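Local coordinates for protein sugar-phosphate aldolase (Thermotoga maritima, PDB 1PVT) that belongs to the AraD-like class II aldolase and adducin family and is built round a mixed beta sheet with helices on both of its faces, at residues A122-H127 and K201-A206; Q160-V165 and A188-K193. One frame throughout, in Å; residues are numbered along the deposited sequence.

Contacts 1 and 2 both involve strands of one mixed sheet, with their centres about 14 Å apart. In the order across that sheet, strand 122-126 of contact 1 is followed by strand 196-200, then by strands 188-191 and 163-165 of contact 2, the last forming an edge within the chain. Along the chain, contact 2 is nested inside the loop that contact 1 closes. Contact 1 packs the start of helix 203-224 on strand 122-126, inside the sheet, whereas contact 2 joins the two parallel strands at the edge. They meet across the intervening strand, where His-125 NE2 packs 3.4 Å from Trp-191 CZ3 and the two ring planes are inclined at about 35°.

Contact 1 (A122-H127 and K201-A206); sequences AIVHTH and KDVAEA
Val-124 projects from strand 122-126 onto the first turn of helix 203-224, and its CG2 methyl does the touching. This methyl rests 3.5 Å from Ala-206 CB and 3.8 Å from Val-203 CG2, bridging two helix residues three positions apart. The valine torsion explains the choice of branch: CG1 is anti to the backbone N (chi1 174°), which leaves CG2 beside that N and facing the helix. Val-203 answers obliquely with its own CG2, the two valines crossing rather than lying alongside each other.

Two residues earlier on the strand, Ala-122 meets mainly backbone, with Val-203 CB a more distant neighbour. Its CB lies over the flat face of the peptide between Asp-202 and Val-203, 3.1 Å from Val-203 N, a tight approach that the small methyl allows where the helix begins. Asp-202 is the N-cap: its OD1 accepts Glu-205 N at 3.0 Å, the donor standing 43° out of the carboxylate plane. Glu-205 reaches back along the turn, and its OE2 takes Lys-201 N at 2.6 Å, again from above the carboxylate plane. The same oxygen forms a salt bridge with Arg-209, so two partners hold this carboxylate at the helix start.

The contact is buried and apolar, joining strand to helix without hydrogen bonds between them. Helix 2-19 packs beside it, with Glu-9 and Val-13 against Val-203. On the other face of the strand, Ile-123 faces helix 103-115, while strands 28-34 and 196-200 flank 122-126 in the sheet.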
ATOM      1  N   ALA A 122      -7.738  -2.366  -2.711  1.00 53.41           N
ATOM      2  CA  ALA A 122      -6.723  -1.300  -2.672  1.00 50.41           C
ATOM      3  C   ALA A 122      -5.526  -1.455  -1.722  1.00 47.72           C
ATOM      4  O   ALA A 122      -5.659  -1.960  -0.611  1.00 45.89           O
ATOM      5  CB  ALA A 122      -7.411   0.033  -2.393  1.00 50.71           C
ATOM      6  N   ILE A 123      -4.360  -0.993  -2.179  1.00 46.17           N
ATOM      7  CA  ILE A 123      -3.111  -1.034  -1.400  1.00 45.77           C
ATOM      8  C   ILE A 123      -2.336   0.301  -1.398  1.00 45.17           C
ATOM      9  O   ILE A 123      -1.957   0.826  -2.454  1.00 44.58           O
ATOM     10  CB  ILE A 123      -2.133  -2.086  -1.929  1.00 46.16           C
ATOM     11  CG1 ILE A 123      -2.758  -3.470  -1.849  1.00 46.14           C
ATOM     12  CG2 ILE A 123      -0.847  -2.040  -1.106  1.00 46.34           C
ATOM     13  CD1 ILE A 123      -1.874  -4.539  -2.419  1.00 44.92           C
ATOM     14  N   VAL A 124      -2.081   0.829  -0.206  1.00 44.39           N
ATOM     15  CA  VAL A 124      -1.362   2.086  -0.070  1.00 42.63           C
ATOM     16  C   VAL A 124      -0.105   1.817   0.730  1.00 42.54           C
ATOM     17  O   VAL A 124      -0.189   1.310   1.846  1.00 42.46           O
ATOM     18  CB  VAL A 124      -2.207   3.146   0.701  1.00 41.84           C
ATOM     19  CG1 VAL A 124      -1.382   4.375   0.959  1.00 40.84           C
ATOM     20  CG2 VAL A 124      -3.434   3.532  -0.081  1.00 40.28           C
ATOM     21  N   HIS A 125       1.054   2.137   0.158  1.00 43.05           N
ATOM     22  CA  HIS A 125       2.332   1.960   0.850  1.00 43.90           C
ATOM     23  C   HIS A 125       3.043   3.313   1.004  1.00 45.44           C
ATOM     24  O   HIS A 125       3.330   3.996   0.010  1.00 44.59           O
ATOM     25  CB  HIS A 125       3.249   0.999   0.089  1.00 42.47           C
ATOM     26  CG  HIS A 125       4.654   0.976   0.610  1.00 42.13           C
ATOM     27  ND1 HIS A 125       5.738   1.351  -0.154  1.00 41.56           N
ATOM     28  CD2 HIS A 125       5.145   0.665   1.833  1.00 41.36           C
ATOM     29  CE1 HIS A 125       6.837   1.273   0.577  1.00 41.51           C
ATOM     30  NE2 HIS A 125       6.505   0.860   1.786  1.00 41.40           N
ATOM     31  N   THR A 126       3.337   3.696   2.245  1.00 46.78           N
ATOM     32  CA  THR A 126       3.990   4.973   2.496  1.00 47.43           C
ATOM     33  C   THR A 126       4.868   4.885   3.745  1.00 48.51           C
ATOM     34  O   THR A 126       4.886   3.856   4.418  1.00 48.06           O
ATOM     35  CB  THR A 126       2.918   6.091   2.634  1.00 47.20           C
ATOM     36  OG1 THR A 126       3.531   7.376   2.468  1.00 48.25           O
ATOM     37  CG2 THR A 126       2.224   6.009   3.983  1.00 44.73           C
ATOM     38  N   HIS A 127       5.603   5.955   4.040  1.00 50.73           N
ATOM     39  CA  HIS A 127       6.505   5.989   5.194  1.00 52.83           C
ATOM     40  C   HIS A 127       6.129   7.048   6.213  1.00 52.27           C
ATOM     41  O   HIS A 127       6.728   8.118   6.263  1.00 52.16           O
ATOM     42  CB  HIS A 127       7.941   6.245   4.734  1.00 55.87           C
ATOM     43  CG  HIS A 127       8.415   5.269   3.712  1.00 59.31           C
ATOM     44  ND1 HIS A 127       8.267   5.483   2.359  1.00 61.25           N
ATOM     45  CD2 HIS A 127       8.942   4.028   3.843  1.00 60.84           C
ATOM     46  CE1 HIS A 127       8.676   4.411   1.700  1.00 62.69           C
ATOM     47  NE2 HIS A 127       9.090   3.513   2.578  1.00 61.85           N
ATOM     48  N   LYS A 201     -11.370  -1.877   1.210  1.00 58.63           N
ATOM     49  CA  LYS A 201     -12.387  -2.027   0.175  1.00 59.87           C
ATOM     50  C   LYS A 201     -12.060  -1.085  -1.001  1.00 58.47           C
ATOM     51  O   LYS A 201     -12.348  -1.408  -2.151  1.00 59.52           O
ATOM     52  CB  LYS A 201     -13.787  -1.704   0.734  1.00 61.45           C
ATOM     53  CG  LYS A 201     -14.142  -2.391   2.055  1.00 64.68           C
ATOM     54  CD  LYS A 201     -14.124  -3.911   1.942  1.00 67.66           C
ATOM     55  CE  LYS A 201     -14.246  -4.588   3.322  1.00 70.05           C
ATOM     56  NZ  LYS A 201     -15.566  -4.389   3.997  1.00 70.40           N
ATOM     57  N   ASP A 202     -11.473   0.077  -0.704  1.00 56.33           N
ATOM     58  CA  ASP A 202     -11.086   1.051  -1.730  1.00 54.19           C
ATOM     59  C   ASP A 202      -9.914   1.890  -1.220  1.00 52.64           C
ATOM     60  O   ASP A 202      -9.654   1.929  -0.012  1.00 51.32           O
ATOM     61  CB  ASP A 202     -12.269   1.952  -2.108  1.00 55.09           C
ATOM     62  CG  ASP A 202     -12.813   2.742  -0.932  1.00 56.61           C
ATOM     63  OD1 ASP A 202     -12.313   2.561   0.202  1.00 57.42           O
ATOM     64  OD2 ASP A 202     -13.749   3.550  -1.147  1.00 57.64           O
ATOM     65  N   VAL A 203      -9.210   2.557  -2.135  1.00 50.61           N
ATOM     66  CA  VAL A 203      -8.048   3.338  -1.747  1.00 49.94           C
ATOM     67  C   VAL A 203      -8.318   4.233  -0.550  1.00 51.03           C
ATOM     68  O   VAL A 203      -7.525   4.264   0.394  1.00 52.17           O
ATOM     69  CB  VAL A 203      -7.513   4.188  -2.905  1.00 48.60           C
ATOM     70  CG1 VAL A 203      -8.400   5.392  -3.142  1.00 48.83           C
ATOM     71  CG2 VAL A 203      -6.101   4.609  -2.598  1.00 46.79           C
ATOM     72  N   ALA A 204      -9.441   4.944  -0.572  1.00 51.19           N
ATOM     73  CA  ALA A 204      -9.805   5.835   0.529  1.00 50.86           C
ATOM     74  C   ALA A 204      -9.792   5.123   1.879  1.00 50.51           C
ATOM     75  O   ALA A 204      -9.416   5.714   2.892  1.00 51.03           O
ATOM     76  CB  ALA A 204     -11.184   6.443   0.282  1.00 51.40           C
ATOM     77  N   GLU A 205     -10.215   3.862   1.900  1.00 50.60           N
ATOM     78  CA  GLU A 205     -10.235   3.097   3.142  1.00 49.69           C
ATOM     79  C   GLU A 205      -8.809   2.724   3.555  1.00 47.53           C
ATOM     80  O   GLU A 205      -8.477   2.739   4.743  1.00 47.00           O
ATOM     81  CB  GLU A 205     -11.091   1.836   2.987  1.00 52.48           C
ATOM     82  CG  GLU A 205     -11.055   0.916   4.211  1.00 57.74           C
ATOM     83  CD  GLU A 205     -11.971  -0.298   4.083  1.00 60.92           C
ATOM     84  OE1 GLU A 205     -13.199  -0.149   4.279  1.00 63.35           O
ATOM     85  OE2 GLU A 205     -11.462  -1.403   3.781  1.00 62.10           O
ATOM     86  N   ALA A 206      -7.970   2.383   2.576  1.00 44.35           N
ATOM     87  CA  ALA A 206      -6.585   2.046   2.864  1.00 41.79           C
ATOM     88  C   ALA A 206      -5.957   3.286   3.496  1.00 41.67           C
ATOM     89  O   ALA A 206      -5.353   3.205   4.560  1.00 41.00           O
ATOM     90  CB  ALA A 206      -5.856   1.675   1.588  1.00 39.11           C
TER

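Contact 2 (Q160-V165 and A188-K193); sequences QGISVV and AVLWDK
Ser-163 O takes Leu-190 N at 2.9 Å in a nearly straight bond (N-H...O 164°), with Val-189 CA adding a longer CH...O approach. This links the two parallel strands of a beta-alpha-beta unit, 163-165 and 188-191, joined in sequence through helix 173-182. The next rung uses Leu-190 O, which accepts Val-165 N at 2.9 Å and also meets Val-164 CA at 3.2 Å. Beyond it, Asp-192 N reaches Val-165 O only weakly. The two short strands run parallel with a twist of 38° between their directions.

On the face of Val-164 and Leu-190, Ile-162 and Leu-190 cross with their CD1 methyls 3.7 Å apart, and both residues pack on Leu-144 of helix 144-147; Ile-162 CG2 sits 3.6 Å from Ala-188 CB. On the face toward helix 173-182, Val-165 CG2 presses to 3.3 Å from Val-189 CG1, and Val-165 CB approaches the indole of Trp-191 obliquely at CD1. Ser-163 OG, beside Val-189 CG2, makes a weak hydrogen bond to Lys-182 O. Back on the Leu-190 face, Val-164 has CG1 anti to its N (chi1 -177°), which carries that methyl past Leu-190 O to within 3.3 Å of Asp-192 CB.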
ATOM      1  N   GLN A 160      -8.262  -7.583  14.051  1.00 85.94           N
ATOM      2  CA  GLN A 160      -7.243  -8.604  14.285  1.00 88.11           C
ATOM      3  C   GLN A 160      -5.915  -7.976  14.729  1.00 87.52           C
ATOM      4  O   GLN A 160      -5.155  -8.578  15.504  1.00 88.47           O
ATOM      5  CB  GLN A 160      -7.015  -9.446  13.022  1.00 90.74           C
ATOM      6  CG  GLN A 160      -7.925 -10.676  12.889  1.00 94.42           C
ATOM      7  CD  GLN A 160      -9.400 -10.327  12.688  1.00 96.12           C
ATOM      8  OE1 GLN A 160     -10.075  -9.852  13.611  1.00 97.04           O
ATOM      9  NE2 GLN A 160      -9.905 -10.564  11.472  1.00 96.68           N
ATOM     10  N   GLY A 161      -5.643  -6.764  14.247  1.00 85.52           N
ATOM     11  CA  GLY A 161      -4.402  -6.101  14.600  1.00 81.94           C
ATOM     12  C   GLY A 161      -3.474  -6.092  13.407  1.00 79.36           C
ATOM     13  O   GLY A 161      -3.922  -6.275  12.274  1.00 78.64           O
ATOM     14  N   ILE A 162      -2.182  -5.905  13.655  1.00 77.49           N
ATOM     15  CA  ILE A 162      -1.197  -5.842  12.576  1.00 76.33           C
ATOM     16  C   ILE A 162      -0.008  -6.770  12.756  1.00 74.60           C
ATOM     17  O   ILE A 162       0.220  -7.304  13.840  1.00 74.46           O
ATOM     18  CB  ILE A 162      -0.638  -4.413  12.426  1.00 76.71           C
ATOM     19  CG1 ILE A 162      -0.310  -3.848  13.809  1.00 76.70           C
ATOM     20  CG2 ILE A 162      -1.636  -3.533  11.708  1.00 77.51           C
ATOM     21  CD1 ILE A 162       0.260  -2.457  13.787  1.00 76.55           C
ATOM     22  N   SER A 163       0.763  -6.933  11.687  1.00 72.46           N
ATOM     23  CA  SER A 163       1.940  -7.785  11.721  1.00 71.54           C
ATOM     24  C   SER A 163       3.122  -7.101  11.046  1.00 71.05           C
ATOM     25  O   SER A 163       2.950  -6.326  10.102  1.00 70.83           O
ATOM     26  CB  SER A 163       1.638  -9.102  11.017  1.00 71.38           C
ATOM     27  OG  SER A 163       1.190  -8.856   9.697  1.00 71.86           O
ATOM     28  N   VAL A 164       4.321  -7.386  11.539  1.00 70.69           N
ATOM     29  CA  VAL A 164       5.529  -6.801  10.982  1.00 70.09           C
ATOM     30  C   VAL A 164       6.103  -7.788   9.987  1.00 71.50           C
ATOM     31  O   VAL A 164       5.823  -8.975  10.066  1.00 71.37           O
ATOM     32  CB  VAL A 164       6.572  -6.535  12.072  1.00 68.46           C
ATOM     33  CG1 VAL A 164       7.781  -5.860  11.472  1.00 67.51           C
ATOM     34  CG2 VAL A 164       5.974  -5.680  13.165  1.00 66.60           C
ATOM     35  N   VAL A 165       6.909  -7.297   9.055  1.00 74.25           N
ATOM     36  CA  VAL A 165       7.512  -8.152   8.040  1.00 77.54           C
ATOM     37  C   VAL A 165       8.996  -7.841   7.842  1.00 80.65           C
ATOM     38  O   VAL A 165       9.357  -6.721   7.476  1.00 81.06           O
ATOM     39  CB  VAL A 165       6.789  -7.984   6.686  1.00 77.08           C
ATOM     40  CG1 VAL A 165       7.526  -8.755   5.598  1.00 76.58           C
ATOM     41  CG2 VAL A 165       5.355  -8.468   6.801  1.00 76.85           C
ATOM     42  N   ALA A 188      -3.408  -4.507   7.486  1.00 71.85           N
ATOM     43  CA  ALA A 188      -2.198  -3.693   7.469  1.00 68.36           C
ATOM     44  C   ALA A 188      -0.949  -4.476   7.861  1.00 66.57           C
ATOM     45  O   ALA A 188      -0.971  -5.285   8.790  1.00 66.67           O
ATOM     46  CB  ALA A 188      -2.365  -2.492   8.393  1.00 67.53           C
ATOM     47  N   VAL A 189       0.141  -4.225   7.146  1.00 64.48           N
ATOM     48  CA  VAL A 189       1.410  -4.876   7.426  1.00 63.30           C
ATOM     49  C   VAL A 189       2.491  -3.823   7.517  1.00 62.48           C
ATOM     50  O   VAL A 189       2.585  -2.959   6.650  1.00 62.79           O
ATOM     51  CB  VAL A 189       1.789  -5.876   6.320  1.00 63.54           C
ATOM     52  CG1 VAL A 189       3.313  -6.007   6.218  1.00 62.74           C
ATOM     53  CG2 VAL A 189       1.173  -7.230   6.633  1.00 63.93           C
ATOM     54  N   LEU A 190       3.304  -3.896   8.567  1.00 61.68           N
ATOM     55  CA  LEU A 190       4.389  -2.944   8.759  1.00 62.04           C
ATOM     56  C   LEU A 190       5.677  -3.551   8.267  1.00 63.29           C
ATOM     57  O   LEU A 190       6.144  -4.521   8.854  1.00 64.40           O
ATOM     58  CB  LEU A 190       4.565  -2.611  10.236  1.00 59.97           C
ATOM     59  CG  LEU A 190       3.557  -1.694  10.905  1.00 58.74           C
ATOM     60  CD1 LEU A 190       3.648  -1.913  12.388  1.00 58.22           C
ATOM     61  CD2 LEU A 190       3.822  -0.242  10.540  1.00 57.67           C
ATOM     62  N   TRP A 191       6.244  -3.010   7.189  1.00 64.66           N
ATOM     63  CA  TRP A 191       7.521  -3.524   6.696  1.00 65.55           C
ATOM     64  C   TRP A 191       8.532  -2.896   7.616  1.00 67.90           C
ATOM     65  O   TRP A 191       8.900  -1.736   7.448  1.00 67.80           O
ATOM     66  CB  TRP A 191       7.821  -3.083   5.265  1.00 63.11           C
ATOM     67  CG  TRP A 191       6.914  -3.662   4.234  1.00 61.96           C
ATOM     68  CD1 TRP A 191       5.976  -4.645   4.413  1.00 61.66           C
ATOM     69  CD2 TRP A 191       6.845  -3.287   2.854  1.00 60.74           C
ATOM     70  NE1 TRP A 191       5.329  -4.899   3.226  1.00 61.29           N
ATOM     71  CE2 TRP A 191       5.845  -4.079   2.254  1.00 60.76           C
ATOM     72  CE3 TRP A 191       7.530  -2.356   2.070  1.00 59.43           C
ATOM     73  CZ2 TRP A 191       5.516  -3.968   0.905  1.00 60.25           C
ATOM     74  CZ3 TRP A 191       7.202  -2.247   0.731  1.00 60.61           C
ATOM     75  CH2 TRP A 191       6.203  -3.049   0.162  1.00 60.35           C
ATOM     76  N   ASP A 192       8.962  -3.663   8.606  1.00 71.08           N
ATOM     77  CA  ASP A 192       9.914  -3.177   9.580  1.00 73.57           C
ATOM     78  C   ASP A 192      11.020  -2.355   8.936  1.00 73.98           C
ATOM     79  O   ASP A 192      11.746  -2.843   8.068  1.00 74.18           O
ATOM     80  CB  ASP A 192      10.512  -4.347  10.361  1.00 75.94           C
ATOM     81  CG  ASP A 192      11.416  -3.887  11.483  1.00 77.82           C
ATOM     82  OD1 ASP A 192      12.530  -3.413  11.173  1.00 78.96           O
ATOM     83  OD2 ASP A 192      11.005  -3.986  12.666  1.00 79.38           O
ATOM     84  N   LYS A 193      11.112  -1.095   9.362  1.00 74.50           N
ATOM     85  CA  LYS A 193      12.120  -0.159   8.883  1.00 74.83           C
ATOM     86  C   LYS A 193      11.763   0.502   7.545  1.00 74.11           C
ATOM     87  O   LYS A 193      12.444   1.433   7.109  1.00 75.17           O
ATOM     88  CB  LYS A 193      13.465  -0.879   8.757  1.00 76.27           C
ATOM     89  CG  LYS A 193      14.671  -0.017   9.049  1.00 79.17           C
ATOM     90  CD  LYS A 193      14.811   0.239  10.538  1.00 81.00           C
ATOM     91  CE  LYS A 193      16.060   1.060  10.830  1.00 81.83           C
ATOM     92  NZ  LYS A 193      16.333   1.186  12.294  1.00 83.12           N
TER